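PDB 3CE2: putative peptidase from Chlamydophila abortus, which probably acts as a zinc-dependent oligopeptidase of the M3B family, degrading a variety of small bioactive peptides. Local coordinates for residues A[215-220]-A[315-320]; A[51-56]-A[118-123]; A[96-101]-A[369-374]. One frame throughout, in Å; residues are numbered along the deposited sequence.

Contact 1: residues A[215-220]-A[315-320]; sequences LYMQST and DVYAPL
The carbonyl oxygen S219 O accepts a hydrogen bond from R225 NH1 of helix 222-237 and also lies against the ring of P319, with P319 CD 3.5 Å from S219 O. The neighbouring carbonyl joins in, Q218 O lying 3.7 Å from P319 CG, so that two successive carbonyls of 215-220 rest on one pyrrolidine ring. Proline suits this spot because its ring is a compact apolar surface that packs against the backbone, and CD, bonded to the ring nitrogen, is probably slightly positive toward the oxygens.

Further back along the chain, where helix 210-217 ends, Y317 CB is 3.7 Å from M217 O, and Q218 CG lies 3.7 Å from Y317 O. Y317 has CG beside its own backbone N (chi1 -55°), which brings the ring beside the methionine. M217 SD reaches it obliquely, 5.2 Å from the ring centroid and 54° off the normal, a loose Met-aromatic contact that exploits the soft, polarisable sulfur. V316 CG1 sits over the centre of one face of the same ring, and the phenol OH bonds weakly to R471 NE.

The presenting loop is a type I turn from D315 to A318, closed by A318 N to D315 O at 3.0 Å. D315 makes salt bridges to R222 and R225 and also accepts from the backbone N of H312, a zinc ligand; the side chain of S219 is itself about 6 Å from a bound zinc ion.

Within the two segments the join is therefore carbonyl against carbon and sulfur against ring, with little direction of its own; R225, bonded to both S219 O and D315, supplies a directional polar link between them.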
ATOM      1  N   LEU A 215       7.227  19.877  -2.003  1.00 58.59           N
ATOM      2  CA  LEU A 215       7.249  20.871  -0.948  1.00 58.65           C
ATOM      3  C   LEU A 215       6.543  22.134  -1.421  1.00 57.02           C
ATOM      4  O   LEU A 215       5.652  22.649  -0.738  1.00 53.69           O
ATOM      5  CB  LEU A 215       8.682  21.185  -0.533  1.00 62.43           C
ATOM      6  CG  LEU A 215       8.779  22.193   0.609  1.00 66.73           C
ATOM      7  CD1 LEU A 215       8.198  21.603   1.880  1.00 66.64           C
ATOM      8  CD2 LEU A 215      10.216  22.639   0.822  1.00 67.27           C
ATOM      9  N   TYR A 216       6.914  22.613  -2.605  1.00 53.20           N
ATOM     10  CA  TYR A 216       6.259  23.793  -3.138  1.00 53.35           C
ATOM     11  C   TYR A 216       4.748  23.646  -3.394  1.00 48.88           C
ATOM     12  O   TYR A 216       4.038  24.621  -3.264  1.00 47.74           O
ATOM     13  CB  TYR A 216       6.949  24.322  -4.382  1.00 57.01           C
ATOM     14  CG  TYR A 216       8.430  24.501  -4.266  1.00 58.94           C
ATOM     15  CD1 TYR A 216       9.031  24.860  -3.077  1.00 61.32           C
ATOM     16  CD2 TYR A 216       9.234  24.333  -5.376  1.00 65.43           C
ATOM     17  CE1 TYR A 216      10.421  25.031  -3.000  1.00 62.12           C
ATOM     18  CE2 TYR A 216      10.600  24.502  -5.320  1.00 64.80           C
ATOM     19  CZ  TYR A 216      11.199  24.849  -4.139  1.00 63.62           C
ATOM     20  OH  TYR A 216      12.579  24.994  -4.141  1.00 63.24           O
ATOM     21  N   MET A 217       4.257  22.456  -3.741  1.00 48.25           N
ATOM     22  CA  MET A 217       2.799  22.224  -3.846  1.00 50.26           C
ATOM     23  C   MET A 217       2.056  22.704  -2.611  1.00 53.25           C
ATOM     24  O   MET A 217       0.889  23.109  -2.678  1.00 53.59           O
ATOM     25  CB  MET A 217       2.456  20.739  -3.983  1.00 48.93           C
ATOM     26  CG  MET A 217       3.033  20.026  -5.201  1.00 58.78           C
ATOM     27  SD  MET A 217       2.389  18.341  -5.481  1.00 57.92           S
ATOM     28  CE  MET A 217       2.422  17.571  -3.849  1.00 62.63           C
ATOM     29  N   GLN A 218       2.721  22.606  -1.467  1.00 55.46           N
ATOM     30  CA  GLN A 218       2.075  22.917  -0.205  1.00 56.83           C
ATOM     31  C   GLN A 218       2.427  24.304   0.255  1.00 53.99           C
ATOM     32  O   GLN A 218       2.126  24.668   1.389  1.00 50.38           O
ATOM     33  CB  GLN A 218       2.501  21.930   0.875  1.00 60.73           C
ATOM     34  CG  GLN A 218       1.504  20.838   1.126  1.00 68.01           C
ATOM     35  CD  GLN A 218       2.194  19.569   1.536  1.00 74.82           C
ATOM     36  OE1 GLN A 218       3.423  19.545   1.668  1.00 78.23           O
ATOM     37  NE2 GLN A 218       1.427  18.501   1.724  1.00 72.02           N
ATOM     38  N   SER A 219       3.086  25.078  -0.602  1.00 52.65           N
ATOM     39  CA  SER A 219       3.537  26.385  -0.171  1.00 53.31           C
ATOM     40  C   SER A 219       2.398  27.351   0.097  1.00 60.48           C
ATOM     41  O   SER A 219       1.238  27.158  -0.296  1.00 63.82           O
ATOM     42  CB  SER A 219       4.489  27.017  -1.171  1.00 52.47           C
ATOM     43  OG  SER A 219       4.859  28.317  -0.739  1.00 48.95           O
ATOM     44  N   THR A 220       2.776  28.427   0.747  1.00 60.47           N
ATOM     45  CA  THR A 220       1.861  29.436   1.172  1.00 57.42           C
ATOM     46  C   THR A 220       1.900  30.582   0.165  1.00 56.40           C
ATOM     47  O   THR A 220       1.007  31.417   0.111  1.00 55.15           O
ATOM     48  CB  THR A 220       2.297  29.875   2.561  1.00 61.49           C
ATOM     49  OG1 THR A 220       1.176  29.806   3.436  1.00 57.38           O
ATOM     50  CG2 THR A 220       3.012  31.260   2.567  1.00 53.35           C
ATOM     51  N   ASP A 315      -3.438  24.827  -6.842  1.00 35.88           N
ATOM     52  CA  ASP A 315      -4.032  25.438  -5.667  1.00 39.17           C
ATOM     53  C   ASP A 315      -4.514  24.360  -4.729  1.00 41.12           C
ATOM     54  O   ASP A 315      -4.672  24.585  -3.522  1.00 40.33           O
ATOM     55  CB  ASP A 315      -5.169  26.356  -6.083  1.00 40.38           C
ATOM     56  CG  ASP A 315      -4.659  27.621  -6.735  1.00 45.68           C
ATOM     57  OD1 ASP A 315      -3.772  28.277  -6.123  1.00 43.70           O
ATOM     58  OD2 ASP A 315      -5.114  27.938  -7.861  1.00 44.50           O
ATOM     59  N   VAL A 316      -4.700  23.178  -5.310  1.00 37.27           N
ATOM     60  CA  VAL A 316      -5.243  22.006  -4.642  1.00 38.10           C
ATOM     61  C   VAL A 316      -4.627  21.669  -3.269  1.00 42.56           C
ATOM     62  O   VAL A 316      -5.336  21.197  -2.384  1.00 47.15           O
ATOM     63  CB  VAL A 316      -5.105  20.777  -5.565  1.00 40.19           C
ATOM     64  CG1 VAL A 316      -5.374  19.513  -4.806  1.00 37.91           C
ATOM     65  CG2 VAL A 316      -6.022  20.904  -6.807  1.00 35.98           C
ATOM     66  N   TYR A 317      -3.330  21.899  -3.069  1.00 39.40           N
ATOM     67  CA  TYR A 317      -2.729  21.499  -1.794  1.00 44.07           C
ATOM     68  C   TYR A 317      -2.306  22.676  -0.922  1.00 46.61           C
ATOM     69  O   TYR A 317      -1.675  22.500   0.115  1.00 53.62           O
ATOM     70  CB  TYR A 317      -1.592  20.475  -1.995  1.00 45.29           C
ATOM     71  CG  TYR A 317      -2.039  19.241  -2.774  1.00 47.00           C
ATOM     72  CD1 TYR A 317      -2.900  18.299  -2.207  1.00 48.58           C
ATOM     73  CD2 TYR A 317      -1.619  19.033  -4.084  1.00 48.17           C
ATOM     74  CE1 TYR A 317      -3.325  17.180  -2.933  1.00 48.90           C
ATOM     75  CE2 TYR A 317      -2.033  17.929  -4.820  1.00 48.28           C
ATOM     76  CZ  TYR A 317      -2.882  17.002  -4.246  1.00 50.98           C
ATOM     77  OH  TYR A 317      -3.293  15.906  -4.997  1.00 50.63           O
ATOM     78  N   ALA A 318      -2.673  23.883  -1.337  1.00 50.21           N
ATOM     79  CA  ALA A 318      -2.442  25.077  -0.530  1.00 49.77           C
ATOM     80  C   ALA A 318      -3.093  24.907   0.834  1.00 51.10           C
ATOM     81  O   ALA A 318      -4.172  24.324   0.936  1.00 58.87           O
ATOM     82  CB  ALA A 318      -3.022  26.280  -1.224  1.00 44.79           C
ATOM     83  N   PRO A 319      -2.459  25.421   1.891  1.00 48.60           N
ATOM     84  CA  PRO A 319      -3.097  25.311   3.198  1.00 52.65           C
ATOM     85  C   PRO A 319      -4.140  26.413   3.400  1.00 54.75           C
ATOM     86  O   PRO A 319      -4.035  27.479   2.800  1.00 52.74           O
ATOM     87  CB  PRO A 319      -1.939  25.509   4.188  1.00 46.71           C
ATOM     88  CG  PRO A 319      -0.729  25.825   3.358  1.00 50.84           C
ATOM     89  CD  PRO A 319      -1.185  26.139   1.966  1.00 50.00           C
ATOM     90  N   LEU A 320      -5.134  26.148   4.240  1.00 60.78           N
ATOM     91  CA  LEU A 320      -6.155  27.137   4.551  1.00 63.37           C
ATOM     92  C   LEU A 320      -5.843  27.858   5.841  1.00 69.55           C
ATOM     93  O   LEU A 320      -6.189  29.024   5.999  1.00 74.49           O
ATOM     94  CB  LEU A 320      -7.515  26.478   4.666  1.00 60.20           C
ATOM     95  CG  LEU A 320      -8.334  26.441   3.382  1.00 58.74           C
ATOM     96  CD1 LEU A 320      -7.460  26.151   2.226  1.00 61.66           C
ATOM     97  CD2 LEU A 320      -9.423  25.381   3.470  1.00 62.70           C
TER

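Contact 2: residues A[51-56]-A[118-123]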
ATOM      1  N   PRO A  51      22.352 -29.158  -2.751  1.00 92.93           N
ATOM      2  CA  PRO A  51      21.085 -28.771  -2.082  1.00 89.62           C
ATOM      3  C   PRO A  51      21.130 -28.755  -0.547  1.00 86.08           C
ATOM      4  O   PRO A  51      21.622 -29.698   0.075  1.00 88.08           O
ATOM      5  CB  PRO A  51      20.083 -29.826  -2.573  1.00 88.29           C
ATOM      6  CG  PRO A  51      20.920 -31.009  -2.913  1.00 91.08           C
ATOM      7  CD  PRO A  51      22.224 -30.456  -3.445  1.00 92.83           C
ATOM      8  N   THR A  52      20.599 -27.691   0.052  1.00 81.40           N
ATOM      9  CA  THR A  52      20.619 -27.516   1.514  1.00 80.37           C
ATOM     10  C   THR A  52      19.425 -28.184   2.214  1.00 75.29           C
ATOM     11  O   THR A  52      19.486 -28.544   3.391  1.00 69.18           O
ATOM     12  CB  THR A  52      20.628 -26.024   1.871  1.00 82.00           C
ATOM     13  OG1 THR A  52      21.307 -25.296   0.839  1.00 82.35           O
ATOM     14  CG2 THR A  52      21.314 -25.790   3.219  1.00 82.34           C
ATOM     15  N   TRP A  53      18.333 -28.305   1.473  1.00 72.33           N
ATOM     16  CA  TRP A  53      17.191 -29.098   1.879  1.00 71.51           C
ATOM     17  C   TRP A  53      16.997 -30.204   0.843  1.00 76.19           C
ATOM     18  O   TRP A  53      16.532 -29.942  -0.275  1.00 79.70           O
ATOM     19  CB  TRP A  53      15.957 -28.208   1.964  1.00 58.64           C
ATOM     20  CG  TRP A  53      16.103 -27.157   3.012  1.00 53.71           C
ATOM     21  CD1 TRP A  53      15.973 -27.320   4.368  1.00 53.30           C
ATOM     22  CD2 TRP A  53      16.438 -25.787   2.803  1.00 48.21           C
ATOM     23  NE1 TRP A  53      16.200 -26.130   5.009  1.00 53.68           N
ATOM     24  CE2 TRP A  53      16.486 -25.171   4.072  1.00 48.84           C
ATOM     25  CE3 TRP A  53      16.692 -25.018   1.663  1.00 52.51           C
ATOM     26  CZ2 TRP A  53      16.772 -23.815   4.236  1.00 54.13           C
ATOM     27  CZ3 TRP A  53      16.983 -23.672   1.819  1.00 55.39           C
ATOM     28  CH2 TRP A  53      17.019 -23.081   3.102  1.00 56.39           C
ATOM     29  N   PRO A  54      17.379 -31.440   1.195  1.00 78.15           N
ATOM     30  CA  PRO A  54      17.229 -32.538   0.235  1.00 75.83           C
ATOM     31  C   PRO A  54      15.793 -33.060   0.333  1.00 69.62           C
ATOM     32  O   PRO A  54      15.204 -33.494  -0.658  1.00 67.41           O
ATOM     33  CB  PRO A  54      18.260 -33.585   0.715  1.00 75.63           C
ATOM     34  CG  PRO A  54      18.772 -33.092   2.095  1.00 76.50           C
ATOM     35  CD  PRO A  54      17.921 -31.896   2.490  1.00 78.89           C
ATOM     36  N   ALA A  55      15.250 -32.968   1.544  1.00 65.56           N
ATOM     37  CA  ALA A  55      13.839 -33.192   1.832  1.00 67.19           C
ATOM     38  C   ALA A  55      12.882 -32.468   0.861  1.00 69.11           C
ATOM     39  O   ALA A  55      11.747 -32.892   0.668  1.00 74.03           O
ATOM     40  CB  ALA A  55      13.545 -32.776   3.274  1.00 64.94           C
ATOM     41  N   LEU A  56      13.335 -31.384   0.250  1.00 65.94           N
ATOM     42  CA  LEU A  56      12.476 -30.611  -0.614  1.00 57.54           C
ATOM     43  C   LEU A  56      12.749 -30.842  -2.084  1.00 57.28           C
ATOM     44  O   LEU A  56      12.248 -30.106  -2.930  1.00 58.62           O
ATOM     45  CB  LEU A  56      12.584 -29.127  -0.286  1.00 57.40           C
ATOM     46  CG  LEU A  56      11.921 -28.695   1.024  1.00 61.43           C
ATOM     47  CD1 LEU A  56      12.441 -27.345   1.481  1.00 57.52           C
ATOM     48  CD2 LEU A  56      10.407 -28.651   0.863  1.00 63.32           C
ATOM     49  N   ALA A 118      14.156 -20.270  -1.881  1.00 60.32           N
ATOM     50  CA  ALA A 118      13.381 -19.941  -3.067  1.00 63.75           C
ATOM     51  C   ALA A 118      13.852 -20.715  -4.318  1.00 69.34           C
ATOM     52  O   ALA A 118      13.043 -21.090  -5.171  1.00 73.16           O
ATOM     53  CB  ALA A 118      13.357 -18.434  -3.310  1.00 54.38           C
ATOM     54  N   GLU A 119      15.151 -20.966  -4.432  1.00 71.92           N
ATOM     55  CA  GLU A 119      15.642 -21.707  -5.591  1.00 72.17           C
ATOM     56  C   GLU A 119      15.314 -23.176  -5.422  1.00 65.87           C
ATOM     57  O   GLU A 119      14.749 -23.810  -6.312  1.00 63.24           O
ATOM     58  CB  GLU A 119      17.144 -21.497  -5.794  1.00 78.61           C
ATOM     59  CG  GLU A 119      17.467 -20.212  -6.572  1.00 87.68           C
ATOM     60  CD  GLU A 119      18.838 -19.611  -6.229  1.00 90.49           C
ATOM     61  OE1 GLU A 119      19.562 -20.201  -5.376  1.00 91.68           O
ATOM     62  OE2 GLU A 119      19.168 -18.546  -6.815  1.00 80.98           O
ATOM     63  N   GLU A 120      15.638 -23.715  -4.260  1.00 59.72           N
ATOM     64  CA  GLU A 120      15.349 -25.108  -4.030  1.00 64.04           C
ATOM     65  C   GLU A 120      13.859 -25.469  -4.205  1.00 67.15           C
ATOM     66  O   GLU A 120      13.547 -26.543  -4.716  1.00 68.34           O
ATOM     67  CB  GLU A 120      15.936 -25.583  -2.702  1.00 63.51           C
ATOM     68  CG  GLU A 120      17.264 -26.303  -2.914  1.00 67.00           C
ATOM     69  CD  GLU A 120      18.111 -26.423  -1.667  1.00 69.95           C
ATOM     70  OE1 GLU A 120      17.634 -26.986  -0.656  1.00 70.77           O
ATOM     71  OE2 GLU A 120      19.276 -25.972  -1.711  1.00 72.24           O
ATOM     72  N   THR A 121      12.951 -24.561  -3.846  1.00 63.37           N
ATOM     73  CA  THR A 121      11.523 -24.852  -3.912  1.00 56.86           C
ATOM     74  C   THR A 121      10.855 -24.346  -5.169  1.00 57.43           C
ATOM     75  O   THR A 121       9.636 -24.396  -5.289  1.00 58.94           O
ATOM     76  CB  THR A 121      10.760 -24.207  -2.757  1.00 55.56           C
ATOM     77  OG1 THR A 121      10.829 -22.786  -2.890  1.00 54.20           O
ATOM     78  CG2 THR A 121      11.328 -24.643  -1.396  1.00 56.76           C
ATOM     79  N   SER A 122      11.641 -23.852  -6.108  1.00 62.86           N
ATOM     80  CA  SER A 122      11.079 -23.190  -7.282  1.00 64.27           C
ATOM     81  C   SER A 122      10.263 -24.133  -8.164  1.00 62.95           C
ATOM     82  O   SER A 122       9.541 -23.682  -9.048  1.00 66.67           O
ATOM     83  CB  SER A 122      12.208 -22.587  -8.116  1.00 66.63           C
ATOM     84  OG  SER A 122      13.154 -23.594  -8.447  1.00 68.30           O
ATOM     85  N   TRP A 123      10.385 -25.437  -7.935  1.00 60.27           N
ATOM     86  CA  TRP A 123       9.753 -26.428  -8.813  1.00 59.29           C
ATOM     87  C   TRP A 123       8.295 -26.643  -8.454  1.00 61.53           C
ATOM     88  O   TRP A 123       7.484 -27.040  -9.297  1.00 65.75           O
ATOM     89  CB  TRP A 123      10.485 -27.756  -8.709  1.00 52.75           C
ATOM     90  CG  TRP A 123      10.492 -28.321  -7.306  1.00 54.68           C
ATOM     91  CD1 TRP A 123      11.418 -28.088  -6.332  1.00 49.96           C
ATOM     92  CD2 TRP A 123       9.531 -29.225  -6.736  1.00 54.49           C
ATOM     93  NE1 TRP A 123      11.105 -28.799  -5.193  1.00 48.10           N
ATOM     94  CE2 TRP A 123       9.948 -29.499  -5.411  1.00 53.32           C
ATOM     95  CE3 TRP A 123       8.351 -29.814  -7.209  1.00 51.27           C
ATOM     96  CZ2 TRP A 123       9.230 -30.347  -4.554  1.00 53.36           C
ATOM     97  CZ3 TRP A 123       7.640 -30.657  -6.355  1.00 51.47           C
ATOM     98  CH2 TRP A 123       8.081 -30.913  -5.043  1.00 49.12           C
TER
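A partly buried polar contact ties the loop 51-56 to the C-terminal end of helix 101-120, with E120 reaching across to the backbone of T52 and W53. Its carboxylate takes two successive N-H groups, one on each oxygen: T52 N bonds to E120 OE2 at 2.8 Å, nearly straight at 169°, and W53 N bonds to E120 OE1 at 2.6 Å. Both donors come in on the syn side, somewhat out of the carboxylate plane, the first more than the second, so the group is fixed in rotation as well as position. T52 OG1, turned beside its own backbone N, adds a weak bond to E120 OE2 at 3.3 Å. Glutamate suits the place because its chain, extended beyond CG, spans the gap and ends in two acceptors set to match adjacent amides.

The indole of W53 crosses the glutamate, its CE3 edge 3.2 Å from E120 OE1, with the ring and carboxylate planes 60° apart. Its aromatic surroundings, F43 and F117, lie outside the two segments.

A second tie runs the other way. W123, just past the helix, donates from NE1 to L56 O at 2.9 Å; the approach is nearly along the C=O axis, but the bond is bent, 139° at the hydrogen, and the oxygen is tilted from the indole plane. Tryptophan here combines a donor with a broad ring that also packs on Y61 and L63. Between the two ties L56 CD1 meets T121 CG2 at 4.1 Å, the side chains running side by side, while L56 also packs on L72, L76 and I79 of helix 66-96.

Two loop amides and the carbonyl of L56 are thus met by E120 and by W123 just beyond the helix, and the two N-H groups probably help to stabilise the negative charge of E120.

Contact 3: residues A[96-101]-A[369-374]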
ATOM      1  N   GLN A  96      18.339  -1.001  13.902  1.00 55.59           N
ATOM      2  CA  GLN A  96      18.708  -0.234  15.093  1.00 58.43           C
ATOM      3  C   GLN A  96      19.913   0.670  14.832  1.00 56.61           C
ATOM      4  O   GLN A  96      20.022   1.752  15.421  1.00 55.68           O
ATOM      5  CB  GLN A  96      19.003  -1.174  16.253  1.00 56.91           C
ATOM      6  CG  GLN A  96      17.754  -1.692  16.900  1.00 53.65           C
ATOM      7  CD  GLN A  96      17.967  -2.965  17.692  1.00 47.37           C
ATOM      8  OE1 GLN A  96      17.022  -3.517  18.233  1.00 52.68           O
ATOM      9  NE2 GLN A  96      19.197  -3.444  17.744  1.00 37.68           N
ATOM     10  N   ASP A  97      20.792   0.205  13.935  1.00 54.95           N
ATOM     11  CA  ASP A  97      22.037   0.883  13.554  1.00 54.39           C
ATOM     12  C   ASP A  97      22.532   0.331  12.212  1.00 46.73           C
ATOM     13  O   ASP A  97      23.131  -0.728  12.147  1.00 49.78           O
ATOM     14  CB  ASP A  97      23.095   0.705  14.650  1.00 55.83           C
ATOM     15  CG  ASP A  97      24.450   1.303  14.275  1.00 68.81           C
ATOM     16  OD1 ASP A  97      24.588   1.954  13.200  1.00 68.95           O
ATOM     17  OD2 ASP A  97      25.395   1.101  15.075  1.00 73.94           O
ATOM     18  N   ILE A  98      22.279   1.049  11.131  1.00 47.08           N
ATOM     19  CA  ILE A  98      22.396   0.436   9.810  1.00 47.87           C
ATOM     20  C   ILE A  98      23.835   0.258   9.324  1.00 51.80           C
ATOM     21  O   ILE A  98      24.094  -0.419   8.323  1.00 49.19           O
ATOM     22  CB  ILE A  98      21.527   1.163   8.780  1.00 50.48           C
ATOM     23  CG1 ILE A  98      22.037   2.591   8.549  1.00 44.80           C
ATOM     24  CG2 ILE A  98      20.051   1.169   9.255  1.00 44.88           C
ATOM     25  CD1 ILE A  98      21.199   3.390   7.501  1.00 42.25           C
ATOM     26  N   THR A  99      24.775   0.844  10.054  1.00 53.93           N
ATOM     27  CA  THR A  99      26.180   0.733   9.681  1.00 52.45           C
ATOM     28  C   THR A  99      26.906  -0.368  10.444  1.00 51.83           C
ATOM     29  O   THR A  99      27.977  -0.796  10.040  1.00 51.70           O
ATOM     30  CB  THR A  99      26.938   2.019   9.936  1.00 47.84           C
ATOM     31  OG1 THR A  99      27.154   2.144  11.343  1.00 45.94           O
ATOM     32  CG2 THR A  99      26.173   3.223   9.390  1.00 42.75           C
ATOM     33  N   ASN A 100      26.340  -0.810  11.557  1.00 48.40           N
ATOM     34  CA  ASN A 100      26.897  -1.948  12.259  1.00 48.79           C
ATOM     35  C   ASN A 100      27.255  -3.147  11.379  1.00 53.57           C
ATOM     36  O   ASN A 100      26.398  -3.678  10.663  1.00 59.96           O
ATOM     37  CB  ASN A 100      25.940  -2.399  13.333  1.00 49.94           C
ATOM     38  CG  ASN A 100      26.568  -3.399  14.248  1.00 51.85           C
ATOM     39  OD1 ASN A 100      26.797  -4.556  13.878  1.00 52.36           O
ATOM     40  ND2 ASN A 100      26.877  -2.960  15.448  1.00 48.28           N
ATOM     41  N   GLN A 101      28.509  -3.598  11.466  1.00 58.24           N
ATOM     42  CA  GLN A 101      29.038  -4.595  10.520  1.00 59.77           C
ATOM     43  C   GLN A 101      28.462  -5.999  10.700  1.00 59.34           C
ATOM     44  O   GLN A 101      28.236  -6.736   9.725  1.00 56.59           O
ATOM     45  CB  GLN A 101      30.571  -4.643  10.543  1.00 64.46           C
ATOM     46  CG  GLN A 101      31.174  -5.464   9.380  1.00 75.92           C
ATOM     47  CD  GLN A 101      30.423  -5.276   8.012  1.00 83.20           C
ATOM     48  OE1 GLN A 101      30.434  -4.182   7.406  1.00 80.13           O
ATOM     49  NE2 GLN A 101      29.791  -6.364   7.527  1.00 79.16           N
ATOM     50  N   ASN A 369      22.267   6.526  13.062  1.00 46.17           N
ATOM     51  CA  ASN A 369      22.202   5.456  12.066  1.00 47.92           C
ATOM     52  C   ASN A 369      21.051   4.446  12.166  1.00 50.14           C
ATOM     53  O   ASN A 369      21.098   3.376  11.533  1.00 47.02           O
ATOM     54  CB  ASN A 369      23.546   4.749  11.985  1.00 52.85           C
ATOM     55  CG  ASN A 369      24.635   5.653  11.429  1.00 54.40           C
ATOM     56  OD1 ASN A 369      25.750   5.654  11.926  1.00 53.84           O
ATOM     57  ND2 ASN A 369      24.303   6.442  10.402  1.00 46.66           N
ATOM     58  N   LYS A 370      20.028   4.788  12.956  1.00 46.29           N
ATOM     59  CA  LYS A 370      18.797   4.024  12.998  1.00 43.12           C
ATOM     60  C   LYS A 370      18.062   4.212  11.675  1.00 42.93           C
ATOM     61  O   LYS A 370      18.055   5.315  11.147  1.00 50.28           O
ATOM     62  CB  LYS A 370      17.923   4.514  14.150  1.00 43.88           C
ATOM     63  CG  LYS A 370      16.662   3.650  14.366  1.00 44.11           C
ATOM     64  CD  LYS A 370      15.811   4.235  15.477  1.00 39.23           C
ATOM     65  CE  LYS A 370      14.502   3.510  15.653  1.00 38.15           C
ATOM     66  NZ  LYS A 370      13.854   3.956  16.929  1.00 34.93           N
ATOM     67  N   ARG A 371      17.466   3.150  11.126  1.00 47.98           N
ATOM     68  CA  ARG A 371      16.663   3.268   9.895  1.00 46.64           C
ATOM     69  C   ARG A 371      15.699   4.455  10.004  1.00 46.94           C
ATOM     70  O   ARG A 371      15.142   4.714  11.078  1.00 47.24           O
ATOM     71  CB  ARG A 371      15.880   1.979   9.635  1.00 53.32           C
ATOM     72  CG  ARG A 371      15.005   1.988   8.374  1.00 58.39           C
ATOM     73  CD  ARG A 371      15.885   1.946   7.147  1.00 72.43           C
ATOM     74  NE  ARG A 371      16.666   0.701   7.081  1.00 83.45           N
ATOM     75  CZ  ARG A 371      17.774   0.530   6.352  1.00 86.34           C
ATOM     76  NH1 ARG A 371      18.260   1.532   5.624  1.00 89.54           N
ATOM     77  NH2 ARG A 371      18.410  -0.639   6.359  1.00 84.49           N
ATOM     78  N   SER A 372      15.509   5.175   8.900  1.00 46.70           N
ATOM     79  CA  SER A 372      14.591   6.329   8.850  1.00 46.75           C
ATOM     80  C   SER A 372      13.109   5.959   8.755  1.00 46.65           C
ATOM     81  O   SER A 372      12.742   4.819   8.392  1.00 38.47           O
ATOM     82  CB  SER A 372      14.904   7.184   7.621  1.00 46.25           C
ATOM     83  OG  SER A 372      15.820   8.197   7.957  1.00 64.43           O
ATOM     84  N   GLY A 373      12.266   6.956   9.014  1.00 40.88           N
ATOM     85  CA  GLY A 373      10.827   6.818   8.835  1.00 43.35           C
ATOM     86  C   GLY A 373      10.193   5.896   9.868  1.00 44.43           C
ATOM     87  O   GLY A 373      10.550   5.958  11.049  1.00 44.66           O
ATOM     88  N   ALA A 374       9.277   5.034   9.416  1.00 41.81           N
ATOM     89  CA  ALA A 374       8.472   4.185  10.307  1.00 41.58           C
ATOM     90  C   ALA A 374       7.884   2.945   9.627  1.00 40.24           C
ATOM     91  O   ALA A 374       7.671   2.927   8.411  1.00 43.34           O
ATOM     92  CB  ALA A 374       7.354   5.002  10.938  1.00 35.84           C
TER
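I98 N donates to N369 O at 2.6 Å, the one hydrogen bond between the segments; its N-H...O angle is 161°, with the donor tilted 28° from the carbonyl plane. Weaker C-H...O contacts flank it, K370 CA lying 3.5 Å from Q96 O and D97 CA 3.3 Å from N369 O. I98 continues the contact with its side chain: CG2, anti to the carbonyl carbon and beside the backbone N, lies over the centre of one face of the R371 guanidinium, 3.7 Å above it. The CG2 methyl of beta-branched isoleucine suits the flat, delocalised face, leaving the guanidinium edges for polar partners. N369 packs its side chain beside that of D97, amide and carboxylate planes only 11° apart, and T99 CG2 crosses to reach N369 CG at 3.5 Å. N369 also takes a left-handed backbone conformation, with positive phi, which asparagine tolerates better than most residues.

The first segment links helix 66-96 to helix 101-120 through a type I turn from D97 to N100. Inside it D97 OD1 accepts from T99 OG1 at 3.2 Å and, weakly, from T99 N, a weakly closed Asx turn; T99 CG2 lies beside its backbone N and faces N369. N100 then serves as the N-cap of the next helix, its OD1 accepting from G103 N.

Further out, partners fix the second segment. R371 NE forms a salt bridge with D95, which also bonds R371 through the backbone, and this helps hold the guanidinium face against I98. The extended K370 carries its NZ away to a salt bridge with D363 and hydrogen bonds to Y365 O and L388 O. Beyond G373 the chain enters strand 375-377, and A374 packs on V399 and E403 of helix 394-416, the helix whose H402 and H406 bind zinc.

Contacts 1 and 3 lie near the surface, whereas contact 2 is partly buried. Contacts 2 and 3 share helix 101-120: contact 3 holds the turn that starts it and contact 2 its far end, with centres about 32 Å apart, and both also involve helix 66-96. Contact 1 stands on the opposite side of the chain's centre from contact 2, about 53 Å from it between centres, and joins two pieces of the peptidase family region. Chemistry follows place: a glutamate carboxylate and an indole bind a loop's backbone in contact 2, one backbone bond plus a methyl on a guanidinium serve contact 3, and contact 1 has apolar and sulfur-ring touches with a polar link through R225.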